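Local structure of terminal uridylyltransferase 1 (Trypanosoma brucei, 5I49) at residues A[106-111]-A[124-129]; A[138-143]-A[288-293]; A[293-298]-A[361-366]. The protein adds uridines from UTP to the 3'-hydroxyl of guide RNAs, ribosomal RNAs and some mRNAs in the mitochondrial RNA processing of trypanosomes. All coordinates share one frame; numbering follows the deposited sequence. Where two conformers were deposited one is given.

Contact 1 of 3, residues A[106-111]-A[124-129]; sequences VFIFGS and IDFAVV. With 2KH (5'-O-[(S)-hydroxy{[(S)-hydroxy(phosphonooxy)phosphoryl]amino}phosphoryl]uridine), chain C.
Phe107 and Ala127 form a hydrogen-bonded antiparallel pair, with Val106–Val128 and Ile108–Phe126 as non-hydrogen-bonded pairs around it, and the strand axes lie 4.6 Å apart. The two Phe107–Ala127 backbone bonds, N to O and O to N, are both short and nearly straight.

Phe109 carries the side-chain contact next to the nucleotide. Its CG sits between the backbone N and the carbonyl carbon (chi1 66°). This brings the ring across to the neighbouring strand, where Asp125 CB lies over one face, 3.5 Å from the ring centroid. The CH-pi contact is almost centred, and the carboxylate plane is 14° from that of the ring. Ala127 CB touches Phe109 CE1 at 3.8 Å. The 2KH sugar meets the ring at its edge, with O2' 3.7 Å from Phe109 CD2.

On the other face of the sheet, Phe126 lies alongside Ile108. Ile108 CG1 is 3.6 Å from Phe126 CE1, and Val106 CG1 is 3.6 Å from Phe126 CD1. A water accepts from Ser111 N and lies 3.0 Å from Asp125 OD2, close to the beta-phosphate. Asp125 probably binds the catalytic magnesium, as in related enzymes; a magnesium ion lies about 4 Å from its side chain. This is the palm of a nucleotidyltransferase, with the first strand leading into the helix after Gly110.

Helix 80-100 covers the Val106, Ile108 and Phe126 face. Helix 292-304 packs against Phe107 and Phe109. Strand 285-288, which bears Asp286, continues the sheet beyond 124-129.

Contact 2 of 3, residues A[138-143]-A[288-293]; sequences SWPPLE and SFRAFG. With 2KH (5'-O-[(S)-hydroxy{[(S)-hydroxy(phosphonooxy)phosphoryl]amino}phosphoryl]uridine), chain C.
Glu143 and Arg290 meet in a two-pronged salt bridge at the side of the palm domain. Arg290 binds side-on. Its NE is 2.8 Å from Glu143 OE2, and its NH2 is 2.9 Å from Glu143 OE1. Each oxygen uses its syn lone pair, and the two flat groups are nearly coplanar, 28° apart. The arginine chain runs extended from CG to NE, which carries the guanidinium out to the carboxylate.

The tighter packing lies around Phe289. Pro140 follows a cis peptide bond and sets its CB 3.9 Å from Phe289 CB. The Phe289 ring is buried against helix 143-157, with Ala146, Val147 and Ile150 touching it. Trp139 NE1 also approaches Phe289 O at 2.8 Å, but this bond is weak and bent. The stronger partner of Trp139 NE1 is Val128 O on strand 124-129.

The Glu143 and Arg290 side is partly exposed and holds water. A water bridges there, donating to Glu143 OE2 and accepting from Phe289 N at 2.9 Å. Glu143 OE2 thus takes both the arginine NE and the water.

The paired bonds fix the rotation of both charged groups. They tie the start of helix 143-157 to the connection from strand 285-288 to helix 292-304.

Contact 3 of 3, residues A[293-298]-A[361-366]; sequences GIRNST and IPESLV. With 2KH (5'-O-[(S)-hydroxy{[(S)-hydroxy(phosphonooxy)phosphoryl]amino}phosphoryl]uridine), chain C.
Ile294 and Arg295 join helix 292-304, a wall of the UTP pocket in this nucleotidyltransferase, to the loop 361-366. Gly293 is the first residue of the segment at the nucleotide. The carbonyl O of Gly293 lies 3.0 Å from 2KH O2'. This oxygen accepts from Ser297 N and Ser297 OG, which reach it from opposite faces of its plane.

Ile294 points toward the loop. Its CG2 is 3.9 Å from Leu365 CD2, and its CD1 touches Leu365 CD1. Phe107 of strand 105-109 packs on both residues.

Arg295 is the main polar link. With CG anti to the backbone N (chi1 -163°), its chain runs extended to the loop. NE and NH2 both bond Ile361 O, at 2.6 Å and 2.8 Å. The oxygen lies in the guanidinium plane. The NH2 bond runs nearly along the line of the carbonyl, while NE comes in tilted from the carbonyl plane. Glu363 N sits over one face of the guanidinium. The Glu363 carboxylate is near enough for charge attraction only. Tyr469, in the proposed nucleotide recognition motif, also touches Arg295, Asn296 and Ile361.

Asn296 turns to the nucleotide side of the helix. Ser297 follows on that side. Its OG donates to Gly293 O at 2.7 Å and accepts a weak bond from the ribose O3'.

Thr298 returns to the loop side. Its OG1 donates back to Ile294 O at 2.8 Å, and its methyl carbon CG2 rests 3.9 Å from Ile361 CG2.

How the contacts relate
Contact 1 is the buried core, contact 3 is partly buried and contact 2 lies at the surface. Contacts 2 and 3 share Gly293 and helix 292-304, and contact 1 packs on that helix. Contacts 1 and 2 also join through backbone bonds between strand 124-129 and Ser288. Ser297 OG bonds Gly110 N and so connects contacts 1 and 3. The chemistry follows position. Contact 1 is backbone pairing and apolar or aromatic packing. Contact 2 depends on a charged pair and water. Contact 3 mixes apolar packing with an arginine gripping a carbonyl. Contacts 1 and 3 border the bound UTP analogue; contact 2 reaches it only through Phe292 and Gly293 at the end of its second segment.

Contact 1 of 3, residues A[106-111]-A[124-129]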
# COMPACT_ATOMS: atom_id res chain seq x y z
N VAL A 106 -2.44 -7.08 -15.17
CA VAL A 106 -1.91 -6.81 -13.83
C VAL A 106 -1.88 -5.31 -13.54
O VAL A 106 -1.37 -4.53 -14.35
CB VAL A 106 -0.49 -7.36 -13.68
CG1 VAL A 106 0.06 -7.07 -12.27
CG2 VAL A 106 -0.47 -8.86 -13.93
N PHE A 107 -2.43 -4.91 -12.39
CA PHE A 107 -2.48 -3.50 -12.01
C PHE A 107 -1.64 -3.39 -10.75
O PHE A 107 -1.78 -4.22 -9.85
CB PHE A 107 -3.92 -3.11 -11.65
CG PHE A 107 -4.92 -3.25 -12.79
CD1 PHE A 107 -5.32 -4.50 -13.25
CD2 PHE A 107 -5.50 -2.12 -13.36
CE1 PHE A 107 -6.25 -4.62 -14.29
CE2 PHE A 107 -6.44 -2.23 -14.39
CZ PHE A 107 -6.81 -3.48 -14.86
N ILE A 108 -0.78 -2.38 -10.65
CA ILE A 108 -0.16 -2.10 -9.35
C ILE A 108 -1.11 -1.19 -8.56
O ILE A 108 -1.71 -0.28 -9.13
CB ILE A 108 1.22 -1.44 -9.50
CG1 ILE A 108 2.21 -2.44 -10.08
CG2 ILE A 108 1.74 -0.93 -8.14
CD1 ILE A 108 3.53 -1.84 -10.46
N PHE A 109 -1.28 -1.44 -7.26
CA PHE A 109 -1.98 -0.46 -6.41
C PHE A 109 -1.20 -0.24 -5.11
O PHE A 109 -0.09 -0.76 -4.96
CB PHE A 109 -3.46 -0.82 -6.16
CG PHE A 109 -3.68 -2.08 -5.34
CD1 PHE A 109 -3.62 -3.34 -5.95
CD2 PHE A 109 -3.99 -2.01 -3.98
CE1 PHE A 109 -3.84 -4.50 -5.21
CE2 PHE A 109 -4.21 -3.17 -3.23
CZ PHE A 109 -4.13 -4.42 -3.85
N GLY A 110 -1.76 0.53 -4.19
CA GLY A 110 -1.09 0.74 -2.93
C GLY A 110 -0.17 1.95 -2.96
O GLY A 110 -0.43 2.90 -3.70
N SER A 111 0.92 1.90 -2.19
CA SER A 111 1.73 3.09 -1.95
C SER A 111 2.42 3.71 -3.17
O SER A 111 2.54 4.93 -3.23
CB SER A 111 2.76 2.84 -0.84
OG SER A 111 3.84 2.05 -1.30
N ILE A 124 5.10 -4.44 -3.01
CA ILE A 124 4.27 -3.92 -4.09
C ILE A 124 2.97 -4.71 -4.06
O ILE A 124 3.01 -5.91 -3.83
CB ILE A 124 4.98 -4.15 -5.43
CG1 ILE A 124 6.22 -3.25 -5.54
CG2 ILE A 124 4.03 -3.95 -6.61
CD1 ILE A 124 5.89 -1.75 -5.65
N ASP A 125 1.84 -4.05 -4.27
CA ASP A 125 0.54 -4.74 -4.38
C ASP A 125 0.17 -4.93 -5.84
O ASP A 125 0.11 -3.96 -6.59
CB ASP A 125 -0.56 -3.93 -3.67
CG ASP A 125 -0.51 -4.06 -2.15
OD1 ASP A 125 -0.51 -5.20 -1.66
OD2 ASP A 125 -0.49 -3.02 -1.46
N PHE A 126 -0.08 -6.17 -6.26
CA PHE A 126 -0.51 -6.42 -7.62
C PHE A 126 -1.95 -6.93 -7.58
O PHE A 126 -2.28 -7.81 -6.77
CB PHE A 126 0.34 -7.51 -8.28
CG PHE A 126 1.76 -7.13 -8.57
CD1 PHE A 126 2.07 -6.11 -9.47
CD2 PHE A 126 2.80 -7.87 -8.00
CE1 PHE A 126 3.39 -5.80 -9.76
CE2 PHE A 126 4.13 -7.56 -8.30
CZ PHE A 126 4.43 -6.53 -9.18
N ALA A 127 -2.80 -6.38 -8.44
CA ALA A 127 -4.15 -6.93 -8.62
C ALA A 127 -4.22 -7.55 -10.01
O ALA A 127 -3.75 -6.96 -10.98
CB ALA A 127 -5.19 -5.85 -8.49
N VAL A 128 -4.81 -8.74 -10.10
CA VAL A 128 -4.93 -9.43 -11.38
C VAL A 128 -6.40 -9.46 -11.75
O VAL A 128 -7.20 -10.08 -11.04
CB VAL A 128 -4.40 -10.87 -11.28
CG1 VAL A 128 -4.62 -11.63 -12.58
CG2 VAL A 128 -2.92 -10.87 -10.90
N VAL A 129 -6.76 -8.78 -12.83
CA VAL A 129 -8.16 -8.55 -13.17
C VAL A 129 -8.38 -8.67 -14.67
O VAL A 129 -7.58 -8.17 -15.47
CB VAL A 129 -8.64 -7.14 -12.70
CG1 VAL A 129 -10.10 -6.92 -13.08
CG2 VAL A 129 -8.46 -6.96 -11.18
PA 2KH C . -1.91 -0.30 3.39
O1A 2KH C . -1.34 -1.69 3.42
O2A 2KH C . -2.70 0.02 4.75
N3A 2KH C . -0.75 0.87 3.05
O5' 2KH C . -2.98 -0.20 2.25
PB 2KH C . 0.83 0.42 2.88
O1B 2KH C . 1.54 1.56 2.15
O2B 2KH C . 1.04 -0.88 2.04
O3B 2KH C . 1.58 0.37 4.30
PG 2KH C . 1.83 -0.87 5.26
O1G 2KH C . 3.31 -0.99 5.50
O2G 2KH C . 1.30 -2.15 4.67
O3G 2KH C . 1.13 -0.60 6.54
C5' 2KH C . -2.60 -0.40 0.88
C4' 2KH C . -3.70 -0.33 -0.08
O4' 2KH C . -4.64 -1.35 0.25
C1' 2KH C . -5.95 -0.82 0.09
C2' 2KH C . -5.75 0.55 -0.44
O2' 2KH C . -5.71 0.54 -1.84
C3' 2KH C . -4.47 0.94 0.06
O3' 2KH C . -3.93 1.98 -0.71
N1 2KH C . -6.65 -0.86 1.32
C6 2KH C . -5.99 -0.98 2.51
C2 2KH C . -8.00 -0.80 1.32
O2 2KH C . -8.61 -0.70 0.25
N3 2KH C . -8.71 -0.83 2.46
C4 2KH C . -8.11 -0.94 3.66
O4 2KH C . -8.88 -0.97 4.85
C5 2KH C . -6.71 -1.01 3.71
O HOH W 1 1.07 -0.55 -0.67

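Contact 2 of 3, residues A[138-143]-A[288-293]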
# COMPACT_ATOMS: atom_id res chain seq x y z
N SER A 138 -18.52 -11.00 -13.45
CA SER A 138 -17.97 -12.34 -13.31
C SER A 138 -16.48 -12.36 -12.98
O SER A 138 -15.76 -13.21 -13.49
CB SER A 138 -18.24 -13.16 -14.57
OG SER A 138 -19.60 -13.51 -14.65
N TRP A 139 -16.04 -11.44 -12.13
CA TRP A 139 -14.66 -11.47 -11.63
C TRP A 139 -14.67 -11.18 -10.13
O TRP A 139 -15.47 -10.36 -9.66
CB TRP A 139 -13.79 -10.43 -12.36
CG TRP A 139 -12.33 -10.69 -12.14
CD1 TRP A 139 -11.52 -10.10 -11.20
CD2 TRP A 139 -11.53 -11.65 -12.82
NE1 TRP A 139 -10.25 -10.64 -11.28
CE2 TRP A 139 -10.23 -11.60 -12.27
CE3 TRP A 139 -11.78 -12.56 -13.86
CZ2 TRP A 139 -9.19 -12.41 -12.73
CZ3 TRP A 139 -10.75 -13.36 -14.31
CH2 TRP A 139 -9.47 -13.28 -13.75
N PRO A 140 -13.78 -11.84 -9.36
CA PRO A 140 -12.79 -12.86 -9.74
C PRO A 140 -13.41 -14.24 -9.86
O PRO A 140 -14.52 -14.45 -9.36
CB PRO A 140 -11.82 -12.82 -8.56
CG PRO A 140 -12.71 -12.52 -7.39
CD PRO A 140 -13.75 -11.55 -7.92
N PRO A 141 -12.70 -15.19 -10.50
CA PRO A 141 -13.10 -16.60 -10.45
C PRO A 141 -12.83 -17.14 -9.05
O PRO A 141 -12.41 -16.37 -8.19
CB PRO A 141 -12.17 -17.27 -11.46
CG PRO A 141 -10.92 -16.41 -11.42
CD PRO A 141 -11.42 -15.00 -11.21
N LEU A 142 -13.08 -18.42 -8.80
CA LEU A 142 -12.87 -18.94 -7.45
C LEU A 142 -11.40 -18.75 -7.05
O LEU A 142 -10.50 -19.29 -7.69
CB LEU A 142 -13.31 -20.40 -7.34
CG LEU A 142 -14.84 -20.52 -7.36
CD1 LEU A 142 -15.28 -21.97 -7.46
CD2 LEU A 142 -15.44 -19.87 -6.13
N GLU A 143 -11.18 -17.95 -6.02
CA GLU A 143 -9.84 -17.44 -5.73
C GLU A 143 -8.86 -18.46 -5.19
O GLU A 143 -7.66 -18.35 -5.42
CB GLU A 143 -9.91 -16.21 -4.81
CG GLU A 143 -10.52 -15.00 -5.51
CD GLU A 143 -11.01 -13.97 -4.52
OE1 GLU A 143 -12.03 -14.24 -3.85
OE2 GLU A 143 -10.38 -12.89 -4.42
N SER A 288 -3.22 -10.26 -5.57
CA SER A 288 -4.63 -10.52 -5.30
C SER A 288 -5.43 -10.46 -6.59
O SER A 288 -4.91 -10.07 -7.64
CB SER A 288 -5.19 -9.53 -4.30
OG SER A 288 -5.01 -8.21 -4.77
N PHE A 289 -6.70 -10.83 -6.51
CA PHE A 289 -7.52 -10.96 -7.71
C PHE A 289 -8.69 -9.98 -7.74
O PHE A 289 -9.55 -10.04 -8.62
CB PHE A 289 -8.00 -12.41 -7.84
CG PHE A 289 -6.87 -13.39 -8.01
CD1 PHE A 289 -6.32 -13.63 -9.26
CD2 PHE A 289 -6.32 -14.04 -6.91
CE1 PHE A 289 -5.26 -14.52 -9.43
CE2 PHE A 289 -5.26 -14.91 -7.06
CZ PHE A 289 -4.73 -15.16 -8.32
N ARG A 290 -8.68 -9.05 -6.79
CA ARG A 290 -9.78 -8.10 -6.65
C ARG A 290 -9.36 -6.69 -7.03
O ARG A 290 -8.18 -6.34 -6.96
CB ARG A 290 -10.31 -8.13 -5.21
CG ARG A 290 -10.77 -9.51 -4.80
CD ARG A 290 -11.36 -9.53 -3.41
NE ARG A 290 -11.68 -10.89 -3.00
CZ ARG A 290 -12.39 -11.19 -1.91
NH1 ARG A 290 -12.84 -10.21 -1.14
NH2 ARG A 290 -12.63 -12.45 -1.60
N ALA A 291 -10.33 -5.87 -7.42
CA ALA A 291 -10.04 -4.53 -7.93
C ALA A 291 -10.14 -3.45 -6.86
O ALA A 291 -9.88 -2.28 -7.15
CB ALA A 291 -10.98 -4.20 -9.07
N PHE A 292 -10.54 -3.83 -5.65
CA PHE A 292 -10.94 -2.84 -4.64
C PHE A 292 -9.86 -1.76 -4.39
O PHE A 292 -10.17 -0.56 -4.32
CB PHE A 292 -11.34 -3.54 -3.32
CG PHE A 292 -10.17 -4.00 -2.49
CD1 PHE A 292 -9.85 -3.35 -1.31
CD2 PHE A 292 -9.37 -5.06 -2.91
CE1 PHE A 292 -8.76 -3.76 -0.55
CE2 PHE A 292 -8.29 -5.47 -2.15
CZ PHE A 292 -7.98 -4.82 -0.97
N GLY A 293 -8.61 -2.18 -4.29
CA GLY A 293 -7.53 -1.28 -3.91
C GLY A 293 -7.15 -0.29 -4.99
O GLY A 293 -6.47 0.70 -4.73
PA 2KH C . -1.91 -0.30 3.39
O1A 2KH C . -1.34 -1.69 3.42
O2A 2KH C . -2.70 0.02 4.75
N3A 2KH C . -0.75 0.87 3.05
O5' 2KH C . -2.98 -0.20 2.25
PB 2KH C . 0.83 0.42 2.88
O1B 2KH C . 1.54 1.56 2.15
O2B 2KH C . 1.04 -0.88 2.04
O3B 2KH C . 1.58 0.37 4.30
PG 2KH C . 1.83 -0.87 5.26
O1G 2KH C . 3.31 -0.99 5.50
O2G 2KH C . 1.30 -2.15 4.67
O3G 2KH C . 1.13 -0.60 6.54
C5' 2KH C . -2.60 -0.40 0.88
C4' 2KH C . -3.70 -0.33 -0.08
O4' 2KH C . -4.64 -1.35 0.25
C1' 2KH C . -5.95 -0.82 0.09
C2' 2KH C . -5.75 0.55 -0.44
O2' 2KH C . -5.71 0.54 -1.84
C3' 2KH C . -4.47 0.94 0.06
O3' 2KH C . -3.93 1.98 -0.71
N1 2KH C . -6.65 -0.86 1.32
C6 2KH C . -5.99 -0.98 2.51
C2 2KH C . -8.00 -0.80 1.32
O2 2KH C . -8.61 -0.70 0.25
N3 2KH C . -8.71 -0.83 2.46
C4 2KH C . -8.11 -0.94 3.66
O4 2KH C . -8.88 -0.97 4.85
C5 2KH C . -6.71 -1.01 3.71
O HOH W 2 -7.79 -12.02 -4.07

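Contact 3 of 3, residues A[293-298]-A[361-366]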
# COMPACT_ATOMS: atom_id res chain seq x y z
N GLY A 293 -8.61 -2.18 -4.29
CA GLY A 293 -7.53 -1.28 -3.91
C GLY A 293 -7.15 -0.29 -4.99
O GLY A 293 -6.47 0.70 -4.73
N ILE A 294 -7.57 -0.56 -6.22
CA ILE A 294 -7.19 0.30 -7.34
C ILE A 294 -7.87 1.66 -7.23
O ILE A 294 -7.20 2.71 -7.31
CB ILE A 294 -7.52 -0.36 -8.69
CG1 ILE A 294 -6.68 -1.63 -8.88
CG2 ILE A 294 -7.24 0.60 -9.84
CD1 ILE A 294 -7.20 -2.55 -10.01
N ARG A 295 -9.18 1.65 -7.03
CA ARG A 295 -9.94 2.89 -6.95
C ARG A 295 -9.49 3.70 -5.74
O ARG A 295 -9.26 4.92 -5.86
CB ARG A 295 -11.44 2.58 -6.86
CG ARG A 295 -12.34 3.76 -7.17
CD ARG A 295 -13.80 3.36 -7.16
NE ARG A 295 -14.66 4.42 -7.66
CZ ARG A 295 -15.98 4.45 -7.50
NH1 ARG A 295 -16.59 3.47 -6.84
NH2 ARG A 295 -16.68 5.45 -7.99
N ASN A 296 -9.37 3.01 -4.60
CA ASN A 296 -8.79 3.53 -3.34
C ASN A 296 -7.51 4.32 -3.57
O ASN A 296 -7.37 5.51 -3.20
CB ASN A 296 -8.41 2.35 -2.41
CG ASN A 296 -9.58 1.84 -1.61
OD1 ASN A 296 -10.51 2.57 -1.32
ND2 ASN A 296 -9.53 0.57 -1.24
N SER A 297 -6.54 3.62 -4.15
CA SER A 297 -5.21 4.17 -4.33
C SER A 297 -5.24 5.37 -5.27
O SER A 297 -4.47 6.30 -5.10
CB SER A 297 -4.27 3.09 -4.87
OG SER A 297 -4.18 2.00 -3.97
N THR A 298 -6.12 5.33 -6.27
CA THR A 298 -6.21 6.43 -7.23
C THR A 298 -6.80 7.68 -6.57
O THR A 298 -6.37 8.79 -6.84
CB THR A 298 -7.04 6.02 -8.45
OG1 THR A 298 -6.47 4.84 -9.02
CG2 THR A 298 -7.05 7.13 -9.48
N ILE A 361 -13.74 9.28 -9.26
CA ILE A 361 -12.84 8.22 -9.67
C ILE A 361 -13.71 7.05 -10.11
O ILE A 361 -14.43 6.48 -9.29
CB ILE A 361 -11.96 7.74 -8.50
CG1 ILE A 361 -11.35 8.93 -7.75
CG2 ILE A 361 -10.87 6.80 -9.00
CD1 ILE A 361 -10.43 9.77 -8.60
N PRO A 362 -13.64 6.68 -11.40
CA PRO A 362 -14.51 5.64 -11.98
C PRO A 362 -14.34 4.31 -11.27
O PRO A 362 -13.23 3.96 -10.90
CB PRO A 362 -13.98 5.50 -13.42
CG PRO A 362 -13.22 6.76 -13.68
CD PRO A 362 -12.64 7.16 -12.37
N GLU A 363 -15.43 3.56 -11.09
CA GLU A 363 -15.33 2.20 -10.58
C GLU A 363 -14.84 1.29 -11.70
O GLU A 363 -14.06 0.35 -11.48
CB GLU A 363 -16.70 1.73 -10.10
CG GLU A 363 -16.73 0.33 -9.51
CD GLU A 363 -18.08 0.00 -8.91
OE1 GLU A 363 -19.07 0.68 -9.27
OE2 GLU A 363 -18.15 -0.91 -8.06
N SER A 364 -15.27 1.60 -12.92
CA SER A 364 -14.93 0.77 -14.07
C SER A 364 -13.48 0.97 -14.48
O SER A 364 -12.98 2.10 -14.48
CB SER A 364 -15.84 1.10 -15.25
OG SER A 364 -15.37 0.49 -16.44
N LEU A 365 -12.83 -0.12 -14.85
CA LEU A 365 -11.44 -0.09 -15.29
C LEU A 365 -11.32 -0.08 -16.81
O LEU A 365 -10.23 -0.26 -17.37
CB LEU A 365 -10.70 -1.29 -14.72
CG LEU A 365 -10.69 -1.30 -13.18
CD1 LEU A 365 -10.16 -2.62 -12.66
CD2 LEU A 365 -9.82 -0.13 -12.69
N VAL A 366 -12.44 0.13 -17.50
CA VAL A 366 -12.43 0.08 -18.97
C VAL A 366 -11.47 1.08 -19.59
O VAL A 366 -10.74 0.76 -20.55
CB VAL A 366 -13.87 0.22 -19.55
CG1 VAL A 366 -13.82 0.61 -21.01
CG2 VAL A 366 -14.60 -1.09 -19.39
PA 2KH C . -1.91 -0.30 3.39
O1A 2KH C . -1.34 -1.69 3.42
O2A 2KH C . -2.70 0.02 4.75
N3A 2KH C . -0.75 0.87 3.05
O5' 2KH C . -2.98 -0.20 2.25
PB 2KH C . 0.83 0.42 2.88
O1B 2KH C . 1.54 1.56 2.15
O2B 2KH C . 1.04 -0.88 2.04
O3B 2KH C . 1.58 0.37 4.30
PG 2KH C . 1.83 -0.87 5.26
O1G 2KH C . 3.31 -0.99 5.50
O2G 2KH C . 1.30 -2.15 4.67
O3G 2KH C . 1.13 -0.60 6.54
C5' 2KH C . -2.60 -0.40 0.88
C4' 2KH C . -3.70 -0.33 -0.08
O4' 2KH C . -4.64 -1.35 0.25
C1' 2KH C . -5.95 -0.82 0.09
C2' 2KH C . -5.75 0.55 -0.44
O2' 2KH C . -5.71 0.54 -1.84
C3' 2KH C . -4.47 0.94 0.06
O3' 2KH C . -3.93 1.98 -0.71
N1 2KH C . -6.65 -0.86 1.32
C6 2KH C . -5.99 -0.98 2.51
C2 2KH C . -8.00 -0.80 1.32
O2 2KH C . -8.61 -0.70 0.25
N3 2KH C . -8.71 -0.83 2.46
C4 2KH C . -8.11 -0.94 3.66
O4 2KH C . -8.88 -0.97 4.85
C5 2KH C . -6.71 -1.01 3.71